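Local coordinates for protein alginate lyase (Aplysia kurodai, PDB 5GMT) that probably cleaves alginate, with polymannuronate as its preferred substrate, as a eukaryotic lyase of polysaccharide lyase family 14, at residues S26-S29 against T30-G33; Y125-G129 against G130-S134. All coordinates share one frame; numbering follows the deposited sequence.

In the fold
Contact 1 (26-33) comes first along the chain and forms the single turn of helix 28-31, between strand 14-19 and strand 38-42. Contact 2 (125-134) follows much later, in the loop joining neighbouring antiparallel strands 110-118 and 136-143. Strand 14-19 belongs to the branched sheet; strands 38-42, 110-118 and 136-143 belong to the other antiparallel sheet. Contact 1 thus lies on a crossing between the sheets and contact 2 on a connection within one, in a beta-rich fold of the concanavalin-like clan. Their centres lie 27 Å apart and their nearest atoms about 14 Å, so they do not touch. Contact 1 packs on strand 47-50 of the branched sheet, whereas contact 2 is tied by the C127-C136 disulfide to the start of strand 136-143.

Contact 1 of 2, residues S26-S29 against T30-G33; sequences SHVS and TILG
V28 and L32 run alongside each other at the one-turn helix 28-31 of an otherwise beta-rich chain; V28 is on the helix, L32 follows I31, and H27 sits at the N-cap position. The two side chains meet through one methyl each, V28 CG1 and L32 CD1, 3.8 Å apart. V28 places CG1 anti to its own N (chi1 169°), which turns this methyl to the L32 side, while CG2 reaches more loosely toward I31 CD1. The backbone closes the turn: L32 N bonds to V28 O at 2.9 Å, nearly in line with the carbonyl. I31 N reaches H27 O over the same 2.9 Å, in the carbonyl plane, and T30 N adds a weak, bent bond to that oxygen. I31, buried, holds CG1 beside its backbone N (chi1 -65°), which brings CG1 to 3.5 Å from H27 O and lays CD1 near V28 CA. Beyond the helix I31 touches V22 and T49, and V28 touches D44 and I47, so this face packs against strand 47-50 and nearby loops. An alanine in place of I31 keeps the backbone bond but would probably leave a gap beside V28, V22 and T49 where the branched side chain now sits. The polar face is more exposed: S29 turns OG to a hydrogen bond with K36 NZ, and T30 rests on P23 and S25. On that side T30 OG1 comes alongside H27 CB, 3.8 Å away.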
loop_
_atom_site.group_PDB
_atom_site.type_symbol
_atom_site.label_atom_id
_atom_site.label_comp_id
_atom_site.label_asym_id
_atom_site.label_seq_id
_atom_site.Cartn_x
_atom_site.Cartn_y
_atom_site.Cartn_z
ATOM N N SER A 26 -18.650 -5.211 16.134
ATOM C CA SER A 26 -17.671 -6.204 16.567
ATOM C C SER A 26 -17.408 -7.241 15.476
ATOM O O SER A 26 -16.474 -8.038 15.592
ATOM C CB SER A 26 -18.129 -6.906 17.849
ATOM O OG SER A 26 -17.899 -6.089 18.992
ATOM N N HIS A 27 -18.233 -7.240 14.427
ATOM C CA HIS A 27 -18.097 -8.203 13.329
ATOM C C HIS A 27 -17.176 -7.645 12.266
ATOM O O HIS A 27 -17.502 -6.636 11.633
ATOM C CB HIS A 27 -19.452 -8.534 12.700
ATOM C CG HIS A 27 -20.416 -9.174 13.644
ATOM N ND1 HIS A 27 -20.440 -10.533 13.871
ATOM C CD2 HIS A 27 -21.386 -8.642 14.425
ATOM C CE1 HIS A 27 -21.385 -10.811 14.749
ATOM N NE2 HIS A 27 -21.975 -9.684 15.102
ATOM N N VAL A 28 -16.031 -8.292 12.068
ATOM C CA VAL A 28 -15.026 -7.753 11.163
ATOM C C VAL A 28 -15.584 -7.731 9.755
ATOM O O VAL A 28 -15.332 -6.791 9.003
ATOM C CB VAL A 28 -13.704 -8.562 11.215
ATOM C CG1 VAL A 28 -12.768 -8.156 10.061
ATOM C CG2 VAL A 28 -13.019 -8.344 12.563
ATOM N N SER A 29 -16.397 -8.727 9.417
ATOM C CA SER A 29 -17.018 -8.726 8.093
ATOM C C SER A 29 -17.876 -7.480 7.863
ATOM O O SER A 29 -17.960 -6.986 6.741
ATOM C CB SER A 29 -17.860 -9.976 7.873
ATOM O OG SER A 29 -18.380 -9.967 6.549
ATOM N N THR A 30 -18.487 -6.954 8.923
ATOM C CA THR A 30 -19.273 -5.742 8.800
ATOM C C THR A 30 -18.371 -4.504 8.787
ATOM O O THR A 30 -18.613 -3.558 8.036
ATOM C CB THR A 30 -20.315 -5.643 9.929
ATOM O OG1 THR A 30 -21.186 -6.782 9.855
ATOM C CG2 THR A 30 -21.144 -4.376 9.775
ATOM N N ILE A 31 -17.322 -4.516 9.606
ATOM C CA ILE A 31 -16.349 -3.419 9.596
ATOM C C ILE A 31 -15.822 -3.189 8.180
ATOM O O ILE A 31 -15.717 -2.051 7.718
ATOM C CB ILE A 31 -15.171 -3.699 10.552
ATOM C CG1 ILE A 31 -15.678 -3.731 12.004
ATOM C CG2 ILE A 31 -14.058 -2.658 10.384
ATOM C CD1 ILE A 31 -14.648 -4.182 13.013
ATOM N N LEU A 32 -15.530 -4.280 7.485
ATOM C CA LEU A 32 -14.900 -4.201 6.169
ATOM C C LEU A 32 -15.912 -4.185 5.027
ATOM O O LEU A 32 -15.525 -4.284 3.862
ATOM C CB LEU A 32 -13.943 -5.379 5.970
ATOM C CG LEU A 32 -12.831 -5.538 6.990
ATOM C CD1 LEU A 32 -11.969 -6.745 6.616
ATOM C CD2 LEU A 32 -12.010 -4.254 7.040
ATOM N N GLY A 33 -17.195 -4.050 5.359
ATOM C CA GLY A 33 -18.251 -4.196 4.368
ATOM C C GLY A 33 -18.091 -3.384 3.093
ATOM O O GLY A 33 -18.228 -3.921 1.988
#

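Contact 2 of 2, residues Y125-G129 against G130-S134; sequences YKCSG and GSNPS
S131 OG grips K126 O at 2.8 Å, lying in the carbonyl plane. The hydroxyl gets there because OG stands anti to the S131 nitrogen (chi1 174°), which swings it back across the loop. Beside this bond the packing is close: P133 sets CG 3.6 Å from K126 CB, and its CD lies 3.5 Å from K126 O, so that carbonyl meets both the serine and the proline ring. C127 forms the inner side. Its SG is bonded to C136 in a disulfide and lies 3.5 Å from N132 OD1, while C127 CA makes a CA-H...O contact with S131 O. The bend itself is a type II' beta turn from S128 to S131, within the loop between strands 110-118 and 136-143, closed by S131 N to S128 O at 3.1 Å; the N-H comes from above the plane of the acceptor carbonyl, 43° out of it. G129 takes the first corner, where its positive phi (66°) favours glycine. Strand 149-154 backs the tight side: Y154 touches C127 and N132, and N132 ND2 bonds to I155 O. The G129-G130 bend is exposed, although G129 O is held by the Y154 hydroxyl. G130 and the K126 chain make up the looser solvent side: the lysine bends at chi2 and then runs out extended, carrying NZ away from the loop, so that across the contact its side chain meets P133 chiefly through CB.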
loop_
_atom_site.group_PDB
_atom_site.type_symbol
_atom_site.label_atom_id
_atom_site.label_comp_id
_atom_site.label_asym_id
_atom_site.label_seq_id
_atom_site.Cartn_x
_atom_site.Cartn_y
_atom_site.Cartn_z
ATOM N N TYR A 125 -3.362 -11.517 -7.212
ATOM C CA TYR A 125 -3.137 -11.490 -5.760
ATOM C C TYR A 125 -1.850 -12.198 -5.343
ATOM O O TYR A 125 -1.678 -12.525 -4.164
ATOM C CB TYR A 125 -4.328 -12.125 -5.015
ATOM C CG TYR A 125 -5.682 -11.705 -5.538
ATOM C CD1 TYR A 125 -6.010 -10.359 -5.669
ATOM C CD2 TYR A 125 -6.621 -12.657 -5.948
ATOM C CE1 TYR A 125 -7.234 -9.965 -6.156
ATOM C CE2 TYR A 125 -7.858 -12.274 -6.447
ATOM C CZ TYR A 125 -8.154 -10.920 -6.556
ATOM O OH TYR A 125 -9.361 -10.519 -7.046
ATOM N N LYS A 126 -0.937 -12.412 -6.289
ATOM C CA LYS A 126 0.224 -13.284 -6.033
ATOM C C LYS A 126 1.544 -12.537 -5.857
ATOM O O LYS A 126 2.597 -13.162 -5.705
ATOM C CB LYS A 126 0.371 -14.307 -7.171
ATOM C CG LYS A 126 -0.876 -15.158 -7.396
ATOM C CD LYS A 126 -1.227 -15.940 -6.157
ATOM C CE LYS A 126 -2.479 -16.782 -6.377
ATOM N NZ LYS A 126 -2.869 -17.531 -5.140
ATOM N N CYS A 127 1.503 -11.207 -5.867
ATOM C CA CYS A 127 2.735 -10.443 -5.821
ATOM C C CYS A 127 3.060 -9.942 -4.418
ATOM O O CYS A 127 2.908 -8.756 -4.106
ATOM C CB CYS A 127 2.664 -9.275 -6.813
ATOM S SG CYS A 127 3.013 -9.832 -8.518
ATOM N N SER A 128 3.518 -10.865 -3.578
ATOM C CA SER A 128 3.910 -10.535 -2.217
ATOM C C SER A 128 4.752 -11.676 -1.697
ATOM O O SER A 128 4.800 -12.734 -2.319
ATOM C CB SER A 128 2.678 -10.315 -1.329
ATOM O OG SER A 128 1.981 -11.535 -1.136
ATOM N N GLY A 129 5.381 -11.499 -0.542
ATOM C CA GLY A 129 6.190 -12.579 -0.009
ATOM C C GLY A 129 7.385 -12.810 -0.927
ATOM O O GLY A 129 8.032 -11.864 -1.385
ATOM N N GLY A 130 7.688 -14.065 -1.212
ATOM C CA GLY A 130 8.801 -14.330 -2.101
ATOM C C GLY A 130 8.329 -14.540 -3.524
ATOM O O GLY A 130 9.087 -15.050 -4.354
ATOM N N SER A 131 7.085 -14.137 -3.801
ATOM C CA SER A 131 6.410 -14.487 -5.055
ATOM C C SER A 131 6.224 -13.308 -6.018
ATOM O O SER A 131 5.664 -12.282 -5.662
ATOM C CB SER A 131 5.050 -15.104 -4.742
ATOM O OG SER A 131 4.313 -15.322 -5.927
ATOM N N ASN A 132 6.668 -13.469 -7.253
ATOM C CA ASN A 132 6.512 -12.393 -8.226
ATOM C C ASN A 132 6.266 -12.944 -9.630
ATOM O O ASN A 132 7.065 -12.712 -10.544
ATOM C CB ASN A 132 7.745 -11.492 -8.224
ATOM C CG ASN A 132 7.507 -10.164 -8.960
ATOM O OD1 ASN A 132 6.453 -9.547 -8.823
ATOM N ND2 ASN A 132 8.481 -9.744 -9.761
ATOM N N PRO A 133 5.149 -13.657 -9.806
ATOM C CA PRO A 133 4.867 -14.264 -11.108
ATOM C C PRO A 133 4.458 -13.206 -12.105
ATOM O O PRO A 133 4.192 -12.069 -11.725
ATOM C CB PRO A 133 3.703 -15.203 -10.812
ATOM C CG PRO A 133 2.950 -14.474 -9.711
ATOM C CD PRO A 133 4.041 -13.872 -8.849
ATOM N N SER A 134 4.388 -13.587 -13.371
ATOM C CA SER A 134 4.079 -12.644 -14.423
ATOM C C SER A 134 2.585 -12.424 -14.544
ATOM O O SER A 134 2.071 -12.273 -15.648
ATOM C CB SER A 134 4.639 -13.154 -15.756
ATOM O OG SER A 134 4.639 -12.124 -16.726
#